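Local coordinates for Mgp-operon protein 3 (Mycoplasma pneumoniae, PDB 6RJ1), which probably helps this human pathogen adhere to host cells, as the extracellular part of the membrane adhesin P40/P90, at residues A[661-673]-A[757-769]. Numbering follows the deposited sequence.
Sequences SYGDDGVTVFDAL and GVKISTLESQATD
The end of Ile760, its CD1, packs against the carbonyl oxygens of Tyr662 and Gly663. Asp664 carries the polar part of the contact: with CG trans to the backbone N (chi1 -171°), its carboxylate extends to the turn at 760-763. Asp664 OD1 accepts from Ser761 N at 2.8 Å along a nearly straight bond (176°), on its syn side but tilted from the carboxylate plane; Asp664 OD2 accepts from Ser761 OG at 2.7 Å, also syn and closer to that plane. The chain of Lys759 runs across the same carboxylate and bends at its end, leaving NZ 3.5 Å from Asp664 OD2 in a salt bridge and hydrogen-bonded to Ser761 OG. Asp665 N-caps the helix through OD2 and Val667 N, while Gly666 CA makes a CH···O contact with Val758 O. Within the first helical turn, Thr668 crosses Ile760 at about a right angle. Val669 puts CG2 3.9 Å from Ile760 CG1 and CG1 3.8 Å from Leu763 CD1. Leu673 meets Leu763 tip to tip. Capped helix 666-673 is thus joined to the long loop between strands 723-732 and 779-786 by an apolar face and an aspartate whose two oxygens hold the backbone N and hydroxyl of Ser761, in the type I beta turn 760-763.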
loop_
_atom_site.group_PDB
_atom_site.type_symbol
_atom_site.label_atom_id
_atom_site.label_comp_id
_atom_site.label_asym_id
_atom_site.label_seq_id
_atom_site.Cartn_x
_atom_site.Cartn_y
_atom_site.Cartn_z
ATOM N N SER A 661 6.868 -12.443 -3.366
ATOM C CA SER A 661 8.118 -13.164 -3.132
ATOM C C SER A 661 9.294 -12.218 -2.913
ATOM O O SER A 661 9.433 -11.210 -3.618
ATOM C CB SER A 661 8.420 -14.115 -4.285
ATOM O OG SER A 661 9.636 -14.817 -4.081
ATOM N N TYR A 662 10.144 -12.571 -1.936
ATOM C CA TYR A 662 11.363 -11.854 -1.585
ATOM C C TYR A 662 12.577 -12.707 -1.922
ATOM O O TYR A 662 13.681 -12.414 -1.455
ATOM C CB TYR A 662 11.363 -11.521 -0.095
ATOM C CG TYR A 662 10.516 -10.326 0.285
ATOM C CD1 TYR A 662 10.778 -9.064 -0.247
ATOM C CD2 TYR A 662 9.525 -10.431 1.255
ATOM C CE1 TYR A 662 10.049 -7.943 0.153
ATOM C CE2 TYR A 662 8.803 -9.316 1.674
ATOM C CZ TYR A 662 9.069 -8.075 1.120
ATOM O OH TYR A 662 8.351 -6.981 1.521
ATOM N N GLY A 663 12.358 -13.764 -2.713
ATOM C CA GLY A 663 13.389 -14.705 -3.133
ATOM C C GLY A 663 14.506 -14.005 -3.870
ATOM O O GLY A 663 14.271 -13.392 -4.912
ATOM N N ASP A 664 15.711 -14.047 -3.300
ATOM C CA ASP A 664 16.931 -13.419 -3.804
ATOM C C ASP A 664 17.384 -14.093 -5.106
ATOM O O ASP A 664 18.292 -14.927 -5.118
ATOM C CB ASP A 664 18.011 -13.447 -2.710
ATOM C CG ASP A 664 19.248 -12.651 -3.025
ATOM O OD1 ASP A 664 19.127 -11.619 -3.723
ATOM O OD2 ASP A 664 20.341 -13.055 -2.568
ATOM N N ASP A 665 16.698 -13.745 -6.202
ATOM C CA ASP A 665 16.904 -14.297 -7.537
ATOM C C ASP A 665 16.641 -13.217 -8.604
ATOM O O ASP A 665 16.091 -12.147 -8.299
ATOM C CB ASP A 665 15.954 -15.499 -7.741
ATOM C CG ASP A 665 16.303 -16.380 -8.928
ATOM O OD1 ASP A 665 17.294 -17.145 -8.831
ATOM O OD2 ASP A 665 15.595 -16.299 -9.957
ATOM N N GLY A 666 17.036 -13.522 -9.838
ATOM C CA GLY A 666 16.849 -12.650 -10.988
ATOM C C GLY A 666 15.399 -12.448 -11.385
ATOM O O GLY A 666 15.019 -11.334 -11.750
ATOM N N VAL A 667 14.576 -13.516 -11.313
ATOM C CA VAL A 667 13.165 -13.467 -11.707
ATOM C C VAL A 667 12.386 -12.413 -10.884
ATOM O O VAL A 667 11.665 -11.610 -11.473
ATOM C CB VAL A 667 12.485 -14.864 -11.737
ATOM C CG1 VAL A 667 12.372 -15.487 -10.352
ATOM C CG2 VAL A 667 11.129 -14.813 -12.429
ATOM N N THR A 668 12.601 -12.367 -9.559
ATOM C CA THR A 668 11.958 -11.407 -8.651
ATOM C C THR A 668 12.388 -9.964 -8.975
ATOM O O THR A 668 11.559 -9.054 -8.915
ATOM C CB THR A 668 12.203 -11.814 -7.196
ATOM O OG1 THR A 668 13.594 -12.060 -7.052
ATOM C CG2 THR A 668 11.444 -13.081 -6.810
ATOM N N VAL A 669 13.670 -9.774 -9.366
ATOM C CA VAL A 669 14.237 -8.485 -9.789
ATOM C C VAL A 669 13.537 -8.056 -11.094
ATOM O O VAL A 669 13.080 -6.923 -11.203
ATOM C CB VAL A 669 15.783 -8.563 -9.948
ATOM C CG1 VAL A 669 16.349 -7.310 -10.603
ATOM C CG2 VAL A 669 16.459 -8.812 -8.611
ATOM N N PHE A 670 13.421 -8.982 -12.056
ATOM C CA PHE A 670 12.770 -8.759 -13.344
ATOM C C PHE A 670 11.286 -8.411 -13.201
ATOM O O PHE A 670 10.784 -7.537 -13.901
ATOM C CB PHE A 670 12.990 -9.975 -14.261
ATOM C CG PHE A 670 14.233 -9.873 -15.118
ATOM C CD1 PHE A 670 15.496 -9.851 -14.541
ATOM C CD2 PHE A 670 14.138 -9.776 -16.499
ATOM C CE1 PHE A 670 16.643 -9.724 -15.333
ATOM C CE2 PHE A 670 15.284 -9.652 -17.289
ATOM C CZ PHE A 670 16.531 -9.628 -16.700
ATOM N N ASP A 671 10.614 -9.058 -12.258
ATOM C CA ASP A 671 9.197 -8.860 -11.961
ATOM C C ASP A 671 8.929 -7.533 -11.272
ATOM O O ASP A 671 7.876 -6.940 -11.486
ATOM C CB ASP A 671 8.685 -10.006 -11.084
ATOM C CG ASP A 671 8.496 -11.350 -11.777
ATOM O OD1 ASP A 671 9.067 -11.549 -12.875
ATOM O OD2 ASP A 671 7.780 -12.196 -11.226
ATOM N N ALA A 672 9.848 -7.085 -10.414
ATOM C CA ALA A 672 9.670 -5.843 -9.676
ATOM C C ALA A 672 10.050 -4.629 -10.494
ATOM O O ALA A 672 9.483 -3.560 -10.295
ATOM C CB ALA A 672 10.480 -5.885 -8.398
ATOM N N LEU A 673 11.010 -4.786 -11.414
ATOM C CA LEU A 673 11.521 -3.700 -12.236
ATOM C C LEU A 673 10.897 -3.635 -13.640
ATOM O O LEU A 673 11.188 -2.703 -14.394
ATOM C CB LEU A 673 13.051 -3.801 -12.288
ATOM C CG LEU A 673 13.854 -3.140 -11.155
ATOM C CD1 LEU A 673 13.646 -3.835 -9.813
ATOM C CD2 LEU A 673 15.329 -3.150 -11.473
ATOM N N GLY A 757 24.944 -13.138 -12.567
ATOM C CA GLY A 757 23.510 -12.904 -12.459
ATOM C C GLY A 757 23.148 -11.895 -11.386
ATOM O O GLY A 757 23.744 -11.900 -10.300
ATOM N N VAL A 758 22.176 -11.011 -11.684
ATOM C CA VAL A 758 21.746 -9.997 -10.719
ATOM C C VAL A 758 20.512 -10.473 -9.967
ATOM O O VAL A 758 19.470 -10.750 -10.566
ATOM C CB VAL A 758 21.582 -8.553 -11.301
ATOM C CG1 VAL A 758 21.047 -7.572 -10.249
ATOM C CG2 VAL A 758 22.896 -8.035 -11.887
ATOM N N LYS A 759 20.663 -10.580 -8.644
ATOM C CA LYS A 759 19.620 -10.922 -7.693
ATOM C C LYS A 759 19.309 -9.670 -6.846
ATOM O O LYS A 759 19.850 -8.601 -7.129
ATOM C CB LYS A 759 19.995 -12.165 -6.867
ATOM C CG LYS A 759 21.450 -12.276 -6.428
ATOM C CD LYS A 759 21.708 -13.669 -5.858
ATOM C CE LYS A 759 23.130 -13.897 -5.416
ATOM N NZ LYS A 759 23.462 -13.142 -4.178
ATOM N N ILE A 760 18.385 -9.762 -5.884
ATOM C CA ILE A 760 17.979 -8.624 -5.042
ATOM C C ILE A 760 19.164 -8.062 -4.239
ATOM O O ILE A 760 19.406 -6.851 -4.264
ATOM C CB ILE A 760 16.752 -8.957 -4.139
ATOM C CG1 ILE A 760 15.597 -9.599 -4.937
ATOM C CG2 ILE A 760 16.275 -7.720 -3.382
ATOM C CD1 ILE A 760 14.512 -10.221 -4.079
ATOM N N SER A 761 19.915 -8.952 -3.569
ATOM C CA SER A 761 21.065 -8.587 -2.749
ATOM C C SER A 761 22.176 -7.882 -3.529
ATOM O O SER A 761 22.874 -7.062 -2.937
ATOM C CB SER A 761 21.598 -9.797 -1.989
ATOM O OG SER A 761 21.922 -10.859 -2.869
ATOM N N THR A 762 22.323 -8.161 -4.847
ATOM C CA THR A 762 23.374 -7.530 -5.670
ATOM C C THR A 762 22.875 -6.271 -6.416
ATOM O O THR A 762 23.698 -5.516 -6.943
ATOM C CB THR A 762 24.056 -8.536 -6.601
ATOM O OG1 THR A 762 23.116 -9.022 -7.558
ATOM C CG2 THR A 762 24.694 -9.689 -5.843
ATOM N N LEU A 763 21.540 -6.029 -6.415
ATOM C CA LEU A 763 20.901 -4.862 -7.026
ATOM C C LEU A 763 21.315 -3.600 -6.265
ATOM O O LEU A 763 21.226 -3.558 -5.031
ATOM C CB LEU A 763 19.368 -5.016 -7.037
ATOM C CG LEU A 763 18.578 -4.080 -7.962
ATOM C CD1 LEU A 763 18.680 -4.515 -9.418
ATOM C CD2 LEU A 763 17.124 -4.015 -7.551
ATOM N N GLU A 764 21.818 -2.599 -7.020
ATOM C CA GLU A 764 22.318 -1.310 -6.535
ATOM C C GLU A 764 21.286 -0.216 -6.799
ATOM O O GLU A 764 20.904 0.004 -7.952
ATOM C CB GLU A 764 23.640 -0.942 -7.244
ATOM C CG GLU A 764 24.810 -1.880 -6.983
ATOM C CD GLU A 764 26.007 -1.697 -7.906
ATOM O OE1 GLU A 764 26.612 -2.722 -8.296
ATOM O OE2 GLU A 764 26.342 -0.536 -8.244
ATOM N N SER A 765 20.860 0.491 -5.747
ATOM C CA SER A 765 19.894 1.573 -5.906
ATOM C C SER A 765 20.570 2.897 -6.221
ATOM O O SER A 765 21.533 3.277 -5.546
ATOM C CB SER A 765 19.027 1.714 -4.662
ATOM O OG SER A 765 18.249 2.902 -4.709
ATOM N N GLN A 766 20.037 3.611 -7.229
ATOM C CA GLN A 766 20.481 4.953 -7.611
ATOM C C GLN A 766 19.302 5.952 -7.520
ATOM O O GLN A 766 19.394 7.083 -8.010
ATOM C CB GLN A 766 21.212 4.968 -8.972
ATOM C CG GLN A 766 20.323 4.753 -10.196
ATOM C CD GLN A 766 21.073 4.713 -11.506
ATOM O OE1 GLN A 766 22.306 4.799 -11.568
ATOM N NE2 GLN A 766 20.336 4.555 -12.593
ATOM N N ALA A 767 18.211 5.524 -6.853
ATOM C CA ALA A 767 16.988 6.294 -6.616
ATOM C C ALA A 767 17.237 7.471 -5.671
ATOM O O ALA A 767 18.008 7.351 -4.714
ATOM C CB ALA A 767 15.916 5.391 -6.040
ATOM N N THR A 768 16.587 8.608 -5.947
ATOM C CA THR A 768 16.710 9.831 -5.148
ATOM C C THR A 768 15.326 10.331 -4.709
ATOM O O THR A 768 15.179 11.503 -4.364
ATOM C CB THR A 768 17.483 10.907 -5.942
ATOM O OG1 THR A 768 16.880 11.070 -7.228
ATOM C CG2 THR A 768 18.970 10.588 -6.086
ATOM N N ASP A 769 14.318 9.444 -4.719
ATOM C CA ASP A 769 12.929 9.770 -4.390
ATOM C C ASP A 769 12.539 9.470 -2.925
ATOM O O ASP A 769 11.350 9.373 -2.594
ATOM C CB ASP A 769 11.978 9.085 -5.383
ATOM C CG ASP A 769 11.989 7.560 -5.388
ATOM O OD1 ASP A 769 12.991 6.963 -4.925
ATOM O OD2 ASP A 769 11.005 6.966 -5.868
#